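Local coordinates for transferrin (Manduca sexta, PDB 6WB6), which binds a single ferric ion together with a carbonate anion and transports iron as a secreted glycoprotein of this insect, at residues Tyr78-Glu83 against Glu316-Val321. Sequence-based numbering, arbitrary orientation.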
ATOM      1  N   TYR A  78       6.595   2.551 -25.015  1.00 15.46           N
ATOM      2  CA  TYR A  78       5.305   1.908 -25.238  1.00 23.52           C
ATOM      3  C   TYR A  78       4.230   2.977 -25.414  1.00 24.61           C
ATOM      4  O   TYR A  78       3.992   3.787 -24.508  1.00 20.23           O
ATOM      5  CB  TYR A  78       4.954   1.004 -24.059  1.00 27.57           C
ATOM      6  CG  TYR A  78       5.836  -0.215 -23.881  1.00 23.74           C
ATOM      7  CD1 TYR A  78       6.688  -0.642 -24.899  1.00 27.60           C
ATOM      8  CD2 TYR A  78       5.813  -0.937 -22.694  1.00 19.56           C
ATOM      9  CE1 TYR A  78       7.485  -1.761 -24.738  1.00 26.90           C
ATOM     10  CE2 TYR A  78       6.603  -2.065 -22.524  1.00 21.35           C
ATOM     11  CZ  TYR A  78       7.441  -2.466 -23.544  1.00 24.53           C
ATOM     12  OH  TYR A  78       8.234  -3.584 -23.394  1.00 31.63           O
ATOM     13  N   ARG A  79       3.578   2.979 -26.571  1.00 22.79           N
ATOM     14  CA  ARG A  79       2.596   3.991 -26.912  1.00 21.65           C
ATOM     15  C   ARG A  79       1.265   3.310 -27.225  1.00 18.81           C
ATOM     16  O   ARG A  79       1.133   2.096 -27.125  1.00 16.84           O
ATOM     17  CB  ARG A  79       3.103   4.830 -28.087  1.00 17.84           C
ATOM     18  CG  ARG A  79       4.470   5.431 -27.822  1.00 29.62           C
ATOM     19  CD  ARG A  79       4.913   6.299 -28.971  1.00 26.01           C
ATOM     20  NE  ARG A  79       6.050   7.141 -28.625  1.00 22.84           N
ATOM     21  CZ  ARG A  79       6.650   7.941 -29.498  1.00 19.48           C
ATOM     22  NH1 ARG A  79       6.229   8.004 -30.753  1.00 27.82           N
ATOM     23  NH2 ARG A  79       7.656   8.684 -29.128  1.00 19.90           N
ATOM     24  N   THR A  80       0.265   4.106 -27.594  1.00 23.28           N
ATOM     25  CA  THR A  80      -1.023   3.563 -27.997  1.00 20.29           C
ATOM     26  C   THR A  80      -1.085   3.508 -29.515  1.00 23.28           C
ATOM     27  O   THR A  80      -0.386   4.245 -30.213  1.00 22.05           O
ATOM     28  CB  THR A  80      -2.183   4.412 -27.489  1.00 22.83           C
ATOM     29  OG1 THR A  80      -1.975   5.751 -27.936  1.00 25.24           O
ATOM     30  CG2 THR A  80      -2.302   4.352 -25.959  1.00 20.43           C
ATOM     31  N   ASP A  81      -1.953   2.631 -30.019  1.00 23.26           N
ATOM     32  CA  ASP A  81      -2.239   2.625 -31.449  1.00 28.52           C
ATOM     33  C   ASP A  81      -3.021   3.862 -31.847  1.00 26.70           C
ATOM     34  O   ASP A  81      -2.907   4.322 -32.987  1.00 26.28           O
ATOM     35  CB  ASP A  81      -2.977   1.339 -31.810  1.00 30.72           C
ATOM     36  CG  ASP A  81      -2.037   0.134 -31.864  1.00 33.68           C
ATOM     37  OD1 ASP A  81      -0.984   0.220 -32.534  1.00 45.64           O
ATOM     38  OD2 ASP A  81      -2.331  -0.893 -31.233  1.00 42.58           O
ATOM     39  N   GLU A  82      -3.763   4.443 -30.900  1.00 26.29           N
ATOM     40  CA  GLU A  82      -4.477   5.687 -31.147  1.00 23.15           C
ATOM     41  C   GLU A  82      -3.512   6.848 -31.310  1.00 27.95           C
ATOM     42  O   GLU A  82      -3.748   7.739 -32.133  1.00 28.76           O
ATOM     43  CB  GLU A  82      -5.451   5.948 -29.996  1.00 25.95           C
ATOM     44  CG  GLU A  82      -6.416   7.056 -30.234  1.00 27.01           C
ATOM     45  CD  GLU A  82      -7.518   7.068 -29.194  1.00 29.53           C
ATOM     46  OE1 GLU A  82      -7.355   6.385 -28.156  1.00 28.66           O
ATOM     47  OE2 GLU A  82      -8.548   7.745 -29.416  1.00 23.37           O
ATOM     48  N   GLU A  83      -2.417   6.858 -30.548  1.00 21.35           N
ATOM     49  CA  GLU A  83      -1.435   7.944 -30.592  1.00 25.15           C
ATOM     50  C   GLU A  83      -0.013   7.405 -30.762  1.00 28.47           C
ATOM     51  O   GLU A  83       0.878   7.671 -29.947  1.00 27.41           O
ATOM     52  CB  GLU A  83      -1.545   8.793 -29.327  1.00 24.18           C
ATOM     53  CG  GLU A  83      -2.852   9.563 -29.204  1.00 23.70           C
ATOM     54  CD  GLU A  83      -2.916  10.386 -27.939  1.00 18.47           C
ATOM     55  OE1 GLU A  83      -3.316   9.835 -26.899  1.00 22.96           O
ATOM     56  OE2 GLU A  83      -2.525  11.568 -27.981  1.00 24.56           O
ATOM     57  N   GLU A 316      -3.249  -3.820 -22.619  1.00 33.59           N
ATOM     58  CA  GLU A 316      -4.213  -3.880 -23.717  1.00 39.31           C
ATOM     59  C   GLU A 316      -4.265  -2.553 -24.463  1.00 34.20           C
ATOM     60  O   GLU A 316      -4.221  -2.523 -25.698  1.00 38.87           O
ATOM     61  CB  GLU A 316      -5.597  -4.258 -23.189  1.00 36.04           C
ATOM     62  N   LYS A 317      -4.294  -1.446 -23.726  1.00 30.24           N
ATOM     63  CA  LYS A 317      -4.412  -0.121 -24.319  1.00 28.77           C
ATOM     64  C   LYS A 317      -3.089   0.408 -24.847  1.00 30.51           C
ATOM     65  O   LYS A 317      -3.095   1.243 -25.763  1.00 29.50           O
ATOM     66  CB  LYS A 317      -4.994   0.848 -23.276  1.00 29.98           C
ATOM     67  CG  LYS A 317      -6.499   0.673 -23.046  1.00 38.75           C
ATOM     68  CD  LYS A 317      -6.941   1.082 -21.644  1.00 36.05           C
ATOM     69  CE  LYS A 317      -7.413   2.531 -21.579  1.00 50.24           C
ATOM     70  NZ  LYS A 317      -8.911   2.653 -21.522  1.00 49.76           N
ATOM     71  N   ILE A 318      -1.964  -0.074 -24.313  1.00 29.08           N
ATOM     72  CA  ILE A 318      -0.647   0.525 -24.545  1.00 23.44           C
ATOM     73  C   ILE A 318       0.300  -0.599 -24.961  1.00 26.96           C
ATOM     74  O   ILE A 318       0.939  -1.242 -24.118  1.00 26.29           O
ATOM     75  CB  ILE A 318      -0.122   1.258 -23.307  1.00 23.40           C
ATOM     76  CG1 ILE A 318      -1.110   2.347 -22.876  1.00 29.40           C
ATOM     77  CG2 ILE A 318       1.223   1.873 -23.583  1.00 26.86           C
ATOM     78  CD1 ILE A 318      -0.643   3.111 -21.647  1.00 25.77           C
ATOM     79  N   HIS A 319       0.416  -0.829 -26.274  1.00 21.19           N
ATOM     80  CA  HIS A 319       1.395  -1.796 -26.756  1.00 23.93           C
ATOM     81  C   HIS A 319       1.921  -1.476 -28.146  1.00 20.17           C
ATOM     82  O   HIS A 319       2.411  -2.387 -28.818  1.00 23.63           O
ATOM     83  CB  HIS A 319       0.836  -3.218 -26.773  1.00 26.17           C
ATOM     84  CG  HIS A 319      -0.353  -3.394 -27.663  1.00 30.60           C
ATOM     85  ND1 HIS A 319      -1.647  -3.384 -27.189  1.00 33.57           N
ATOM     86  CD2 HIS A 319      -0.441  -3.601 -28.997  1.00 25.94           C
ATOM     87  CE1 HIS A 319      -2.481  -3.577 -28.196  1.00 35.74           C
ATOM     88  NE2 HIS A 319      -1.774  -3.711 -29.303  1.00 37.12           N
ATOM     89  N   HIS A 320       1.856  -0.224 -28.584  1.00 20.79           N
ATOM     90  CA  HIS A 320       2.559   0.189 -29.790  1.00 23.09           C
ATOM     91  C   HIS A 320       3.996   0.512 -29.404  1.00 25.58           C
ATOM     92  O   HIS A 320       4.269   1.516 -28.740  1.00 28.20           O
ATOM     93  CB  HIS A 320       1.897   1.391 -30.454  1.00 26.83           C
ATOM     94  CG  HIS A 320       2.576   1.805 -31.724  1.00 28.56           C
ATOM     95  ND1 HIS A 320       2.231   1.285 -32.953  1.00 30.17           N
ATOM     96  CD2 HIS A 320       3.605   2.656 -31.951  1.00 28.64           C
ATOM     97  CE1 HIS A 320       3.014   1.804 -33.884  1.00 32.43           C
ATOM     98  NE2 HIS A 320       3.846   2.650 -33.305  1.00 29.90           N
ATOM     99  N   VAL A 321       4.911  -0.350 -29.788  1.00 22.98           N
ATOM    100  CA  VAL A 321       6.315  -0.144 -29.470  1.00 27.78           C
ATOM    101  C   VAL A 321       6.872   0.854 -30.474  1.00 24.50           C
ATOM    102  O   VAL A 321       6.769   0.649 -31.684  1.00 31.18           O
ATOM    103  CB  VAL A 321       7.070  -1.477 -29.504  1.00 31.77           C
ATOM    104  CG1 VAL A 321       8.536  -1.312 -29.106  1.00 40.61           C
ATOM    105  CG2 VAL A 321       6.369  -2.449 -28.580  1.00 30.06           C
TER
HETATM  106  O   HOH W   1      -1.421  -0.004 -28.233  1.00 22.11           O
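Arg79 and His320 form a hydrogen-bonded pair between the antiparallel strands 72-79 and 320-327: Arg79 N gives its proton to His320 O at 2.7 Å, and His320 N returns one to Arg79 O at 2.8 Å. His319 also faces Arg79, which makes a classic beta bulge; past it Thr80 still lies against Lys317 and Ile318. Followed outward, Thr80 CB stands 3.7 Å from Lys317 O, CG2 comes within 3.2 Å of Lys317 O and also touches Ile318 CG1, and OG1 takes the proton of Glu83 N at 2.9 Å in an ST motif. A valine here would probably leave Glu83 N with only its weak bond to the backbone oxygen of the same residue within the turn, and loosen the turn. Asp81 reaches over to the two histidines. With its CG anti to the carbonyl carbon (chi1 -76°), OD1 lies at the edge of the His320 ring, 3.4 Å from ND1 in a weak hydrogen bond, while OD2 stands obliquely to the His319 ring, whose plane is 78° from that of the carboxylate. One water sits over a face of the His319 ring, accepting from His319 N and, weakly, from Asp81 N, with Lys317 O and Asp81 OD2 as possible acceptors. On the face that carries Tyr78 and Val321, helix 286-300 covers both side chains, and Ile318 CG2 packs 3.9 Å from Tyr78 CB. The contact thus joins the outermost strand 320-327 to its neighbour 72-79, with the Ile318 side chain about 10 Å from the ferric ion. The Asp81 carboxylate may modestly favour a protonated His320, opposed in part by Arg79, whose own charge is paired with Glu77.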